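PDB 3OG2: beta-galactosidase from Trichoderma reesei, which probably hydrolyses terminal non-reducing beta-D-galactose residues in beta-D-galactosides, as a glycoside hydrolase of family 35. Local coordinates for residues 328-333 with 924-929; 736-741 with 780-785; 877-882 with 958-963; 916-921 with 930-935. All coordinates share one frame; numbering follows the deposited sequence.

Contact 1: 328-333 with 924-929; sequences TNWGNL and NGFQYG
Trp330 meets Phe926 and Tyr928 in an aromatic cluster where a loop of the family 35 TIM-barrel domain touches the edge strand of the C-terminal all-beta domain. The packing is tight here. CB of Trp330 sits over the centre of the Tyr928 ring, 3.7 Å from the ring centroid, in a CH-pi contact. The indole itself is slid off that ring and barely overlaps it. Phe926 turns its edge to the face of the indole six-membered ring in an offset edge-to-face pair, with planes 64° apart. A chi1 of 68° at Trp330 carries the indole past Tyr928 toward Phe926. Trp330 NE1 bonds to Phe50 O. Thr328 CG2 adds a contact with Tyr928 CE1 at 3.8 Å.

A type I' turn runs from Trp330 to Leu333. In it, Gly331 N donates to Gln927 O at 2.8 Å, tilted 31° from the carbonyl plane. The side around Asn332 is wetter. Asn332 ND2 bonds to Leu840 O, and it shares a water with Gln927 NE2. A second water gives its protons to Asn329 O and Gln927 OE1 and accepts from Asn332 N. The same Gln927 OE1 also accepts a bond from Gly929 N, 2.9 Å away.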
loop_
_atom_site.group_PDB
_atom_site.type_symbol
_atom_site.label_atom_id
_atom_site.label_comp_id
_atom_site.label_asym_id
_atom_site.label_seq_id
_atom_site.Cartn_x
_atom_site.Cartn_y
_atom_site.Cartn_z
ATOM N N THR A 328 -5.046 1.975 -4.973
ATOM C CA THR A 328 -5.455 3.202 -5.626
ATOM C C THR A 328 -6.417 3.994 -4.763
ATOM O O THR A 328 -7.338 3.394 -4.149
ATOM C CB THR A 328 -6.184 2.836 -6.946
ATOM O OG1 THR A 328 -5.253 2.009 -7.725
ATOM C CG2 THR A 328 -6.522 4.050 -7.771
ATOM N N ASN A 329 -6.247 5.316 -4.732
ATOM C CA ASN A 329 -7.210 6.193 -4.054
ATOM C C ASN A 329 -8.390 6.463 -4.997
ATOM O O ASN A 329 -8.591 7.643 -5.430
ATOM C CB ASN A 329 -6.520 7.500 -3.659
ATOM C CG ASN A 329 -5.339 7.277 -2.765
ATOM O OD1 ASN A 329 -5.432 6.534 -1.774
ATOM N ND2 ASN A 329 -4.187 7.860 -3.118
ATOM N N TRP A 330 -9.142 5.432 -5.333
ATOM C CA TRP A 330 -10.302 5.615 -6.195
ATOM C C TRP A 330 -11.385 6.347 -5.450
ATOM O O TRP A 330 -11.396 6.463 -4.210
ATOM C CB TRP A 330 -10.752 4.206 -6.703
ATOM C CG TRP A 330 -11.299 3.398 -5.550
ATOM C CD1 TRP A 330 -10.610 2.625 -4.667
ATOM C CD2 TRP A 330 -12.687 3.330 -5.179
ATOM N NE1 TRP A 330 -11.482 2.080 -3.767
ATOM C CE2 TRP A 330 -12.764 2.496 -4.038
ATOM C CE3 TRP A 330 -13.867 3.912 -5.671
ATOM C CZ2 TRP A 330 -13.971 2.209 -3.395
ATOM C CZ3 TRP A 330 -15.060 3.622 -5.032
ATOM C CH2 TRP A 330 -15.090 2.798 -3.933
ATOM N N GLY A 331 -12.350 6.882 -6.216
ATOM C CA GLY A 331 -13.580 7.403 -5.579
ATOM C C GLY A 331 -13.321 8.469 -4.525
ATOM O O GLY A 331 -14.008 8.478 -3.509
ATOM N N ASN A 332 -12.380 9.373 -4.744
ATOM C CA ASN A 332 -12.093 10.484 -3.834
ATOM C C ASN A 332 -11.690 10.008 -2.445
ATOM O O ASN A 332 -11.761 10.832 -1.487
ATOM C CB ASN A 332 -13.299 11.427 -3.729
ATOM C CG ASN A 332 -13.674 11.966 -5.090
ATOM O OD1 ASN A 332 -12.836 12.581 -5.786
ATOM N ND2 ASN A 332 -14.934 11.780 -5.429
ATOM N N LEU A 333 -11.224 8.778 -2.263
ATOM C CA LEU A 333 -10.967 8.370 -0.841
ATOM C C LEU A 333 -9.704 9.000 -0.321
ATOM O O LEU A 333 -9.513 8.949 0.905
ATOM C CB LEU A 333 -10.987 6.841 -0.721
ATOM C CG LEU A 333 -9.832 6.064 -1.341
ATOM C CD1 LEU A 333 -8.634 5.947 -0.391
ATOM C CD2 LEU A 333 -10.281 4.633 -1.674
ATOM N N ASN A 924 -17.078 2.117 -15.371
ATOM C CA ASN A 924 -18.237 1.408 -14.883
ATOM C C ASN A 924 -18.748 2.003 -13.586
ATOM O O ASN A 924 -19.160 1.329 -12.644
ATOM C CB ASN A 924 -17.910 -0.091 -14.703
ATOM C CG ASN A 924 -17.640 -0.717 -16.065
ATOM O OD1 ASN A 924 -18.286 -0.356 -17.055
ATOM N ND2 ASN A 924 -16.701 -1.639 -16.159
ATOM N N GLY A 925 -18.752 3.336 -13.598
ATOM C CA GLY A 925 -19.342 4.110 -12.503
ATOM C C GLY A 925 -18.366 4.411 -11.359
ATOM O O GLY A 925 -18.700 5.258 -10.514
ATOM N N PHE A 926 -17.224 3.739 -11.309
ATOM C CA PHE A 926 -16.207 4.015 -10.292
ATOM C C PHE A 926 -15.281 5.133 -10.729
ATOM O O PHE A 926 -14.732 5.068 -11.841
ATOM C CB PHE A 926 -15.354 2.766 -10.080
ATOM C CG PHE A 926 -16.111 1.640 -9.348
ATOM C CD1 PHE A 926 -16.896 0.728 -10.021
ATOM C CD2 PHE A 926 -15.972 1.576 -7.947
ATOM C CE1 PHE A 926 -17.564 -0.290 -9.322
ATOM C CE2 PHE A 926 -16.613 0.555 -7.265
ATOM C CZ PHE A 926 -17.405 -0.350 -7.933
ATOM N N GLN A 927 -15.108 6.119 -9.864
ATOM C CA GLN A 927 -14.125 7.184 -10.246
ATOM C C GLN A 927 -12.735 6.651 -9.972
ATOM O O GLN A 927 -12.434 6.204 -8.884
ATOM C CB GLN A 927 -14.440 8.458 -9.484
ATOM C CG GLN A 927 -13.714 9.676 -10.085
ATOM C CD GLN A 927 -12.567 10.042 -9.174
ATOM O OE1 GLN A 927 -11.487 9.446 -9.242
ATOM N NE2 GLN A 927 -12.789 11.029 -8.303
ATOM N N TYR A 928 -11.917 6.610 -11.018
ATOM C CA TYR A 928 -10.597 6.012 -10.998
ATOM C C TYR A 928 -9.530 6.992 -11.440
ATOM O O TYR A 928 -8.453 6.590 -11.912
ATOM C CB TYR A 928 -10.569 4.672 -11.814
ATOM C CG TYR A 928 -10.454 3.493 -10.848
ATOM C CD1 TYR A 928 -9.238 3.054 -10.418
ATOM C CD2 TYR A 928 -11.618 2.852 -10.383
ATOM C CE1 TYR A 928 -9.170 1.961 -9.526
ATOM C CE2 TYR A 928 -11.570 1.775 -9.478
ATOM C CZ TYR A 928 -10.324 1.341 -9.066
ATOM O OH TYR A 928 -10.276 0.294 -8.174
ATOM N N GLY A 929 -9.806 8.289 -11.300
ATOM C CA GLY A 929 -8.689 9.202 -11.607
ATOM C C GLY A 929 -9.144 10.669 -11.539
ATOM O O GLY A 929 -10.235 11.042 -12.046
HETATM O O HOH W 1 -10.272 9.408 -6.844
HETATM O O HOH W 2 -15.726 11.834 -8.243
#

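Contact 2: 736-741 with 780-785; sequences SAFASS and VVVDST
Phe738 lies obliquely against Val782, with ring atom CD2 4.0 Å from Val782 CG1. With chi1 at 86°, Phe738 swings its ring over toward Val782 and the Asp783 carbonyl. Phe738 CB is 3.5 Å from Asp783 O. That carbonyl is buried by the contact and has no polar partner in the model. Phe752 meets the Phe738 ring from outside the two segments.

Ser740 and Val782 point to one face of the sheet, Ser741 and Val781 to the other. Ser741 OG bonds to Ser751 OG, outside the two segments. The two segments are antiparallel neighbours in a five-stranded sheet of an all-beta domain. Ser741 and Val781 form a hydrogen-bonded pair, with Val781 N to Ser741 O at 2.9 Å. Ser740 and Val782 form the non-hydrogen-bonded pair next to it. Past the strand ends, Asp783 N still donates to Ala739 O at 2.9 Å, nearly straight along the carbonyl.

Thr785 closes the far end. Its OG1 donates to Ser736 O at 2.8 Å, and its CG2 lies 4.0 Å from Ala737 O. A valine here would probably leave Ser736 O without this donor and the loop at 736 less firmly tied to residue 785. The Asp783 carboxylate bonds outside the two segments, OD1 to Thr712 OG1 and OD2 to basic side chains of the next domain.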
loop_
_atom_site.group_PDB
_atom_site.type_symbol
_atom_site.label_atom_id
_atom_site.label_comp_id
_atom_site.label_asym_id
_atom_site.label_seq_id
_atom_site.Cartn_x
_atom_site.Cartn_y
_atom_site.Cartn_z
ATOM N N SER A 736 -5.053 21.063 -0.950
ATOM C CA SER A 736 -3.926 21.252 -1.869
ATOM C C SER A 736 -4.313 20.853 -3.311
ATOM O O SER A 736 -4.969 19.836 -3.551
ATOM C CB SER A 736 -2.789 20.310 -1.469
ATOM O OG SER A 736 -2.407 20.585 -0.124
ATOM N N ALA A 737 -3.869 21.696 -4.251
ATOM C CA ALA A 737 -4.057 21.422 -5.688
ATOM C C ALA A 737 -5.506 21.530 -6.115
ATOM O O ALA A 737 -5.836 21.049 -7.207
ATOM C CB ALA A 737 -3.451 20.069 -6.110
ATOM N N PHE A 738 -6.368 22.180 -5.332
ATOM C CA PHE A 738 -7.748 22.414 -5.777
ATOM C C PHE A 738 -7.742 23.517 -6.827
ATOM O O PHE A 738 -6.720 24.168 -7.110
ATOM C CB PHE A 738 -8.674 22.803 -4.609
ATOM C CG PHE A 738 -8.680 24.284 -4.270
ATOM C CD1 PHE A 738 -7.538 24.951 -3.774
ATOM C CD2 PHE A 738 -9.854 25.039 -4.473
ATOM C CE1 PHE A 738 -7.587 26.306 -3.496
ATOM C CE2 PHE A 738 -9.894 26.395 -4.176
ATOM C CZ PHE A 738 -8.765 27.032 -3.711
ATOM N N ALA A 739 -8.927 23.740 -7.407
ATOM C CA ALA A 739 -9.144 24.907 -8.273
ATOM C C ALA A 739 -10.569 25.397 -8.045
ATOM O O ALA A 739 -11.418 24.679 -7.496
ATOM C CB ALA A 739 -9.030 24.552 -9.749
ATOM N N SER A 740 -10.853 26.591 -8.521
ATOM C CA SER A 740 -12.216 27.102 -8.451
ATOM C C SER A 740 -12.485 27.977 -9.682
ATOM O O SER A 740 -11.534 28.596 -10.205
ATOM C CB SER A 740 -12.470 27.843 -7.153
ATOM O OG SER A 740 -11.589 28.914 -6.880
ATOM N N SER A 741 -13.704 28.032 -10.130
ATOM C CA SER A 741 -14.086 28.822 -11.297
ATOM C C SER A 741 -15.377 29.583 -10.971
ATOM O O SER A 741 -16.229 29.062 -10.227
ATOM C CB SER A 741 -14.345 27.912 -12.493
ATOM O OG SER A 741 -13.152 27.253 -12.883
ATOM N N VAL A 780 -20.188 29.413 -8.434
ATOM C CA VAL A 780 -18.808 29.239 -8.013
ATOM C C VAL A 780 -18.575 27.728 -7.907
ATOM O O VAL A 780 -19.295 27.061 -7.156
ATOM C CB VAL A 780 -18.572 29.898 -6.639
ATOM C CG1 VAL A 780 -17.117 29.687 -6.182
ATOM C CG2 VAL A 780 -18.929 31.354 -6.732
ATOM N N VAL A 781 -17.642 27.161 -8.640
ATOM C CA VAL A 781 -17.311 25.754 -8.578
ATOM C C VAL A 781 -16.021 25.659 -7.773
ATOM O O VAL A 781 -15.065 26.383 -8.076
ATOM C CB VAL A 781 -17.100 25.186 -9.997
ATOM C CG1 VAL A 781 -16.803 23.668 -9.911
ATOM C CG2 VAL A 781 -18.328 25.452 -10.865
ATOM N N VAL A 782 -15.989 24.810 -6.757
ATOM C CA VAL A 782 -14.823 24.681 -5.899
ATOM C C VAL A 782 -14.483 23.185 -5.827
ATOM O O VAL A 782 -15.273 22.422 -5.274
ATOM C CB VAL A 782 -15.059 25.218 -4.463
ATOM C CG1 VAL A 782 -13.774 25.074 -3.649
ATOM C CG2 VAL A 782 -15.537 26.674 -4.520
ATOM N N ASP A 783 -13.373 22.790 -6.430
ATOM C CA ASP A 783 -13.030 21.377 -6.292
ATOM C C ASP A 783 -12.534 21.087 -4.880
ATOM O O ASP A 783 -12.012 21.981 -4.218
ATOM C CB ASP A 783 -11.858 20.967 -7.190
ATOM C CG ASP A 783 -11.901 19.452 -7.416
ATOM O OD1 ASP A 783 -12.995 18.820 -7.329
ATOM O OD2 ASP A 783 -10.807 18.857 -7.642
ATOM N N SER A 784 -12.628 19.855 -4.429
ATOM C CA SER A 784 -11.979 19.414 -3.210
ATOM C C SER A 784 -11.094 18.228 -3.534
ATOM O O SER A 784 -11.572 17.285 -4.201
ATOM C CB SER A 784 -12.989 18.967 -2.140
ATOM O OG SER A 784 -12.236 18.435 -1.021
ATOM N N THR A 785 -9.853 18.269 -3.062
ATOM C CA THR A 785 -8.976 17.094 -3.278
ATOM C C THR A 785 -9.003 16.200 -2.050
ATOM O O THR A 785 -8.164 15.306 -1.910
ATOM C CB THR A 785 -7.553 17.562 -3.624
ATOM O OG1 THR A 785 -7.202 18.530 -2.615
ATOM C CG2 THR A 785 -7.544 18.197 -5.015
#

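Contact 3: 877-882 with 958-963; sequences DGIAHA and VALWAL
Ala962, Leu960 and Ile879 bury the most surface between the loop 877-882 and the strand 958-962. Ala962 CB is met by two groups of the loop. Ile879 CD1 comes to 3.8 Å from it, and the carbonyl O of His881 lies 3.7 Å from the same methyl. The Ile879 side chain is extended beyond CG1 (chi2 176°), which carries CD1 out to the alanine. Two residues earlier in the strand, Leu960 CD2 touches the CA of Gly878 at 3.7 Å.

Ala882 CA approaches Ala962 O at 3.5 Å in a CA-H...O contact. The loop leads into strand 883-894, which neighbours 953-962 in the antiparallel sheet of the C-terminal all-beta domain. Ile879 and Leu960 both also pack on Tyr887 of that strand. With no hydrogen bond across the two segments, the loop is held here by methyl contacts and one CA-H...O approach, which fix its position by shape rather than by directed polar bonds.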
loop_
_atom_site.group_PDB
_atom_site.type_symbol
_atom_site.label_atom_id
_atom_site.label_comp_id
_atom_site.label_asym_id
_atom_site.label_seq_id
_atom_site.Cartn_x
_atom_site.Cartn_y
_atom_site.Cartn_z
ATOM N N ASP A 877 -11.567 16.541 -28.744
ATOM C CA ASP A 877 -11.855 17.847 -29.354
ATOM C C ASP A 877 -12.199 18.876 -28.275
ATOM O O ASP A 877 -11.956 20.064 -28.437
ATOM C CB ASP A 877 -12.965 17.765 -30.397
ATOM C CG ASP A 877 -12.491 16.963 -31.602
ATOM O OD1 ASP A 877 -11.374 17.216 -32.097
ATOM O OD2 ASP A 877 -13.239 16.076 -32.033
ATOM N N GLY A 878 -12.797 18.450 -27.177
ATOM C CA GLY A 878 -13.049 19.301 -26.029
ATOM C C GLY A 878 -14.012 20.448 -26.327
ATOM O O GLY A 878 -14.932 20.341 -27.082
ATOM N N ILE A 879 -13.756 21.560 -25.654
ATOM C CA ILE A 879 -14.677 22.695 -25.594
ATOM C C ILE A 879 -13.878 23.977 -25.772
ATOM O O ILE A 879 -12.697 24.063 -25.456
ATOM C CB ILE A 879 -15.499 22.724 -24.286
ATOM C CG1 ILE A 879 -14.667 22.765 -22.990
ATOM C CG2 ILE A 879 -16.449 21.526 -24.269
ATOM C CD1 ILE A 879 -15.479 22.883 -21.697
ATOM N N ALA A 880 -14.573 24.964 -26.335
ATOM C CA ALA A 880 -13.883 26.185 -26.740
ATOM C C ALA A 880 -14.105 27.352 -25.803
ATOM O O ALA A 880 -13.823 28.515 -26.142
ATOM C CB ALA A 880 -14.335 26.633 -28.152
ATOM N N HIS A 881 -14.621 27.105 -24.613
ATOM C CA HIS A 881 -14.866 28.123 -23.611
ATOM C C HIS A 881 -14.624 27.506 -22.242
ATOM O O HIS A 881 -14.645 26.257 -22.112
ATOM C CB HIS A 881 -16.323 28.603 -23.685
ATOM C CG HIS A 881 -16.586 29.320 -24.983
ATOM N ND1 HIS A 881 -17.407 28.783 -25.953
ATOM C CD2 HIS A 881 -16.154 30.493 -25.496
ATOM C CE1 HIS A 881 -17.482 29.592 -27.003
ATOM N NE2 HIS A 881 -16.723 30.645 -26.748
ATOM N N ALA A 882 -14.487 28.343 -21.233
ATOM C CA ALA A 882 -14.450 27.797 -19.875
ATOM C C ALA A 882 -15.746 27.051 -19.605
ATOM O O ALA A 882 -16.838 27.433 -20.002
ATOM C CB ALA A 882 -14.242 28.895 -18.832
ATOM N N VAL A 958 -15.206 10.540 -19.044
ATOM C CA VAL A 958 -14.202 11.557 -18.826
ATOM C C VAL A 958 -14.933 12.897 -18.632
ATOM O O VAL A 958 -15.610 13.382 -19.540
ATOM C CB VAL A 958 -13.242 11.653 -20.009
ATOM C CG1 VAL A 958 -12.213 12.770 -19.791
ATOM C CG2 VAL A 958 -12.563 10.331 -20.270
ATOM N N ALA A 959 -14.756 13.506 -17.449
ATOM C CA ALA A 959 -15.211 14.877 -17.214
ATOM C C ALA A 959 -14.059 15.788 -17.610
ATOM O O ALA A 959 -12.940 15.481 -17.295
ATOM C CB ALA A 959 -15.628 15.109 -15.753
ATOM N N LEU A 960 -14.410 16.883 -18.269
ATOM C CA LEU A 960 -13.417 17.863 -18.719
ATOM C C LEU A 960 -13.845 19.222 -18.196
ATOM O O LEU A 960 -14.890 19.729 -18.624
ATOM C CB LEU A 960 -13.360 17.840 -20.261
ATOM C CG LEU A 960 -12.508 18.935 -20.903
ATOM C CD1 LEU A 960 -11.067 18.725 -20.488
ATOM C CD2 LEU A 960 -12.696 18.920 -22.410
ATOM N N TRP A 961 -13.035 19.800 -17.324
ATOM C CA TRP A 961 -13.268 21.112 -16.751
ATOM C C TRP A 961 -12.172 22.009 -17.334
ATOM O O TRP A 961 -11.008 21.906 -16.907
ATOM C CB TRP A 961 -13.270 21.023 -15.220
ATOM C CG TRP A 961 -13.332 22.314 -14.458
ATOM C CD1 TRP A 961 -13.474 23.625 -14.853
ATOM C CD2 TRP A 961 -13.250 22.424 -13.016
ATOM N NE1 TRP A 961 -13.480 24.495 -13.787
ATOM C CE2 TRP A 961 -13.338 23.766 -12.643
ATOM C CE3 TRP A 961 -13.102 21.433 -12.033
ATOM C CZ2 TRP A 961 -13.285 24.198 -11.305
ATOM C CZ3 TRP A 961 -13.046 21.833 -10.712
ATOM C CH2 TRP A 961 -13.138 23.202 -10.359
ATOM N N ALA A 962 -12.601 22.870 -18.255
ATOM C CA ALA A 962 -11.678 23.837 -18.877
ATOM C C ALA A 962 -11.640 25.075 -17.970
ATOM O O ALA A 962 -12.707 25.670 -17.692
ATOM C CB ALA A 962 -12.186 24.219 -20.232
ATOM N N LEU A 963 -10.483 25.470 -17.482
ATOM C CA LEU A 963 -10.372 26.501 -16.481
ATOM C C LEU A 963 -10.258 27.900 -17.067
ATOM O O LEU A 963 -10.460 28.845 -16.320
ATOM C CB LEU A 963 -9.089 26.235 -15.643
ATOM C CG LEU A 963 -9.213 24.991 -14.758
ATOM C CD1 LEU A 963 -7.823 24.477 -14.394
ATOM C CD2 LEU A 963 -10.018 25.340 -13.516
#

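Contact 4: 916-921 with 930-935; sequences PYRALL and KYVSNI. With NAG (2-acetamido-2-deoxy-beta-D-glucopyranose), chain C; NAG (2-acetamido-2-deoxy-beta-D-glucopyranose), chain B.
A beta hairpin of the C-terminal all-beta domain pairs these segments, beside an attached N-glycan. Ala919 and Tyr931 form the hydrogen-bonded pair, with Tyr931 N to Ala919 O at 2.8 Å. Arg918 with Val932 and Leu920 with Lys930 form the non-hydrogen-bonded pairs. At the strand end Ser933 grips Tyr917 twice. Ser933 N donates to Tyr917 O, and Ser933 OG accepts from Tyr917 N at 2.9 Å. Ser933 CB lies over one face of the Tyr917 ring, toward its rim. Tyr917 CG sits between the backbone N and the carbonyl carbon (chi1 67°), which brings the ring over this serine. The Tyr917 ring also leans obliquely on Tyr931, with CZ 3.5 Å from Tyr931 CE2, and one water joins their hydroxyls. An alanine at Tyr917 would probably open a gap beside Tyr931 and leave that water without one of its partners. The N-acetylglucosamine of chain C puts its methyl C8 3.3 Å from Tyr931 CE1, and its N2 donates to Ser933 O at 2.9 Å.

On the other side of the sheet, Val932 CG2 lies over one face of the Arg918 guanidinium, toward its rim. Leu920 CD2 meets Lys930 CE at 3.6 Å. Arg918 NH2 and Lys930 NZ both form salt bridges with Asp783, so the shared carboxylate probably offsets the closeness of these two positive groups.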
loop_
_atom_site.group_PDB
_atom_site.type_symbol
_atom_site.label_atom_id
_atom_site.label_comp_id
_atom_site.label_asym_id
_atom_site.label_seq_id
_atom_site.Cartn_x
_atom_site.Cartn_y
_atom_site.Cartn_z
ATOM N N PRO A 916 -5.010 24.869 -19.468
ATOM C CA PRO A 916 -5.172 24.030 -18.290
ATOM C C PRO A 916 -6.565 23.435 -18.111
ATOM O O PRO A 916 -7.580 24.106 -18.377
ATOM C CB PRO A 916 -4.869 25.008 -17.137
ATOM C CG PRO A 916 -5.236 26.344 -17.727
ATOM C CD PRO A 916 -4.866 26.318 -19.179
ATOM N N TYR A 917 -6.608 22.164 -17.669
ATOM C CA TYR A 917 -7.884 21.549 -17.391
ATOM C C TYR A 917 -7.720 20.495 -16.279
ATOM O O TYR A 917 -6.611 20.052 -16.009
ATOM C CB TYR A 917 -8.502 20.902 -18.632
ATOM C CG TYR A 917 -7.775 19.695 -19.200
ATOM C CD1 TYR A 917 -6.683 19.857 -20.061
ATOM C CD2 TYR A 917 -8.202 18.424 -18.899
ATOM C CE1 TYR A 917 -6.031 18.757 -20.581
ATOM C CE2 TYR A 917 -7.549 17.320 -19.428
ATOM C CZ TYR A 917 -6.484 17.479 -20.258
ATOM O OH TYR A 917 -5.868 16.364 -20.777
ATOM N N ARG A 918 -8.907 20.184 -15.753
ATOM C CA ARG A 918 -8.992 19.102 -14.772
ATOM C C ARG A 918 -9.904 18.049 -15.370
ATOM O O ARG A 918 -10.877 18.423 -16.059
ATOM C CB ARG A 918 -9.545 19.599 -13.419
ATOM C CG ARG A 918 -8.648 20.748 -12.930
ATOM C CD ARG A 918 -9.189 21.399 -11.679
ATOM N NE ARG A 918 -9.176 20.592 -10.439
ATOM C CZ ARG A 918 -8.205 20.602 -9.558
ATOM N NH1 ARG A 918 -7.104 21.334 -9.782
ATOM N NH2 ARG A 918 -8.309 19.856 -8.467
ATOM N N ALA A 919 -9.621 16.791 -15.186
ATOM C CA ALA A 919 -10.504 15.752 -15.718
ATOM C C ALA A 919 -10.726 14.708 -14.625
ATOM O O ALA A 919 -9.889 14.508 -13.709
ATOM C CB ALA A 919 -9.864 15.064 -16.936
ATOM N N LEU A 920 -11.862 14.069 -14.687
ATOM C CA LEU A 920 -12.197 12.921 -13.854
ATOM C C LEU A 920 -12.402 11.713 -14.791
ATOM O O LEU A 920 -13.062 11.853 -15.813
ATOM C CB LEU A 920 -13.466 13.152 -13.056
ATOM C CG LEU A 920 -13.438 14.340 -12.109
ATOM C CD1 LEU A 920 -14.831 14.610 -11.583
ATOM C CD2 LEU A 920 -12.504 13.998 -10.932
ATOM N N LEU A 921 -11.848 10.589 -14.366
ATOM C CA LEU A 921 -11.961 9.339 -15.124
ATOM C C LEU A 921 -12.945 8.407 -14.405
ATOM O O LEU A 921 -12.736 8.159 -13.205
ATOM C CB LEU A 921 -10.577 8.676 -15.242
ATOM C CG LEU A 921 -10.585 7.293 -15.874
ATOM C CD1 LEU A 921 -10.952 7.328 -17.364
ATOM C CD2 LEU A 921 -9.180 6.690 -15.700
ATOM N N LYS A 930 -8.299 11.463 -10.927
ATOM C CA LYS A 930 -8.390 12.891 -10.975
ATOM C C LYS A 930 -7.086 13.324 -11.643
ATOM O O LYS A 930 -6.002 13.136 -11.153
ATOM C CB LYS A 930 -8.506 13.462 -9.532
ATOM C CG LYS A 930 -8.613 14.980 -9.543
ATOM C CD LYS A 930 -9.169 15.540 -8.226
ATOM C CE LYS A 930 -10.680 15.544 -8.184
ATOM N NZ LYS A 930 -11.259 16.206 -6.976
ATOM N N TYR A 931 -7.260 13.930 -12.816
ATOM C CA TYR A 931 -6.154 14.376 -13.648
ATOM C C TYR A 931 -6.125 15.888 -13.622
ATOM O O TYR A 931 -7.140 16.528 -13.870
ATOM C CB TYR A 931 -6.402 13.894 -15.095
ATOM C CG TYR A 931 -5.307 14.361 -16.045
ATOM C CD1 TYR A 931 -4.069 13.722 -16.007
ATOM C CD2 TYR A 931 -5.512 15.404 -16.917
ATOM C CE1 TYR A 931 -3.042 14.139 -16.861
ATOM C CE2 TYR A 931 -4.530 15.859 -17.806
ATOM C CZ TYR A 931 -3.303 15.199 -17.753
ATOM O OH TYR A 931 -2.281 15.589 -18.592
ATOM N N VAL A 932 -4.950 16.471 -13.364
ATOM C CA VAL A 932 -4.865 17.904 -13.225
ATOM C C VAL A 932 -3.728 18.348 -14.140
ATOM O O VAL A 932 -2.542 18.197 -13.838
ATOM C CB VAL A 932 -4.644 18.385 -11.761
ATOM C CG1 VAL A 932 -4.522 19.908 -11.743
ATOM C CG2 VAL A 932 -5.794 17.908 -10.868
ATOM N N SER A 933 -4.123 18.909 -15.286
ATOM C CA SER A 933 -3.150 18.997 -16.393
ATOM C C SER A 933 -2.023 19.978 -16.081
ATOM O O SER A 933 -0.903 19.826 -16.606
ATOM C CB SER A 933 -3.861 19.368 -17.711
ATOM O OG SER A 933 -4.082 20.789 -17.756
ATOM N N ASN A 934 -2.296 20.975 -15.221
ATOM C CA ASN A 934 -1.305 22.020 -14.934
ATOM C C ASN A 934 -0.609 21.780 -13.592
ATOM O O ASN A 934 0.164 22.636 -13.187
ATOM C CB ASN A 934 -1.957 23.415 -14.948
ATOM C CG ASN A 934 -3.057 23.533 -13.892
ATOM O OD1 ASN A 934 -3.823 22.622 -13.662
ATOM N ND2 ASN A 934 -3.120 24.700 -13.220
ATOM N N ILE A 935 -0.840 20.631 -12.934
ATOM C CA ILE A 935 -0.212 20.369 -11.646
ATOM C C ILE A 935 0.459 18.990 -11.650
ATOM O O ILE A 935 1.638 18.866 -11.236
ATOM C CB ILE A 935 -1.205 20.458 -10.482
ATOM C CG1 ILE A 935 -1.844 21.857 -10.475
ATOM C CG2 ILE A 935 -0.484 20.120 -9.161
ATOM C CD1 ILE A 935 -2.828 22.080 -9.300
HETATM C C1 NAG C . 1.980 18.759 -17.749
HETATM C C2 NAG C . 2.150 18.341 -16.278
HETATM C C3 NAG C . 2.298 19.617 -15.437
HETATM C C4 NAG C . 3.473 20.471 -15.937
HETATM C C5 NAG C . 3.344 20.687 -17.464
HETATM C C6 NAG C . 4.571 21.387 -18.042
HETATM C C7 NAG C . 0.906 16.348 -15.604
HETATM C C8 NAG C . -0.480 15.722 -15.519
HETATM N N2 NAG C . 0.922 17.643 -15.869
HETATM O O3 NAG C . 2.460 19.252 -14.078
HETATM O O4 NAG C . 3.371 21.752 -15.338
HETATM O O5 NAG C . 3.154 19.457 -18.131
HETATM O O6 NAG C . 4.233 21.771 -19.392
HETATM O O7 NAG C . 1.919 15.680 -15.490
HETATM C C1 NAG B . 4.210 22.116 -14.423
HETATM C C2 NAG B . 4.118 23.633 -14.210
HETATM C C3 NAG B . 5.070 24.048 -13.086
HETATM C C4 NAG B . 4.757 23.248 -11.815
HETATM C C5 NAG B . 4.747 21.743 -12.145
HETATM C C6 NAG B . 4.430 20.836 -10.947
HETATM C C7 NAG B . 3.771 25.010 -16.147
HETATM C C8 NAG B . 4.340 25.420 -17.479
HETATM N N2 NAG B . 4.643 24.338 -15.382
HETATM O O3 NAG B . 4.840 25.427 -12.816
HETATM O O4 NAG B . 5.806 23.529 -10.916
HETATM O O5 NAG B . 3.846 21.478 -13.204
HETATM O O6 NAG B . 3.099 21.091 -10.499
HETATM O O7 NAG B . 2.569 24.696 -16.067
HETATM O O HOH W 3 -3.187 16.729 -20.954
HETATM O O HOH W 4 -6.095 22.870 -11.929
#

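Contacts 1, 3 and 4 reach one antiparallel sheet. Contact 4 is its outer hairpin, and contact 1 continues along the same edge strand, 926-932. Tyr928 N lies 2.8 Å from Leu921 O where these two meet. Contact 3 uses the next strand inward, with Trp961 N 2.9 Å from Arg918 O of contact 4. Contact 2 lies in the neighbouring all-beta domain, in a separate five-stranded sheet. Its Asp783 OD2 is 2.8 Å from both Arg918 NH2 and Lys930 NZ of contact 4, and Ser741 OG is 2.9 Å from Trp961 NE1 of contact 3. The side chain of Ser736 is about 11 Å from that of Glu122, which binds galactose in a complex of this enzyme; no galactose is bound here.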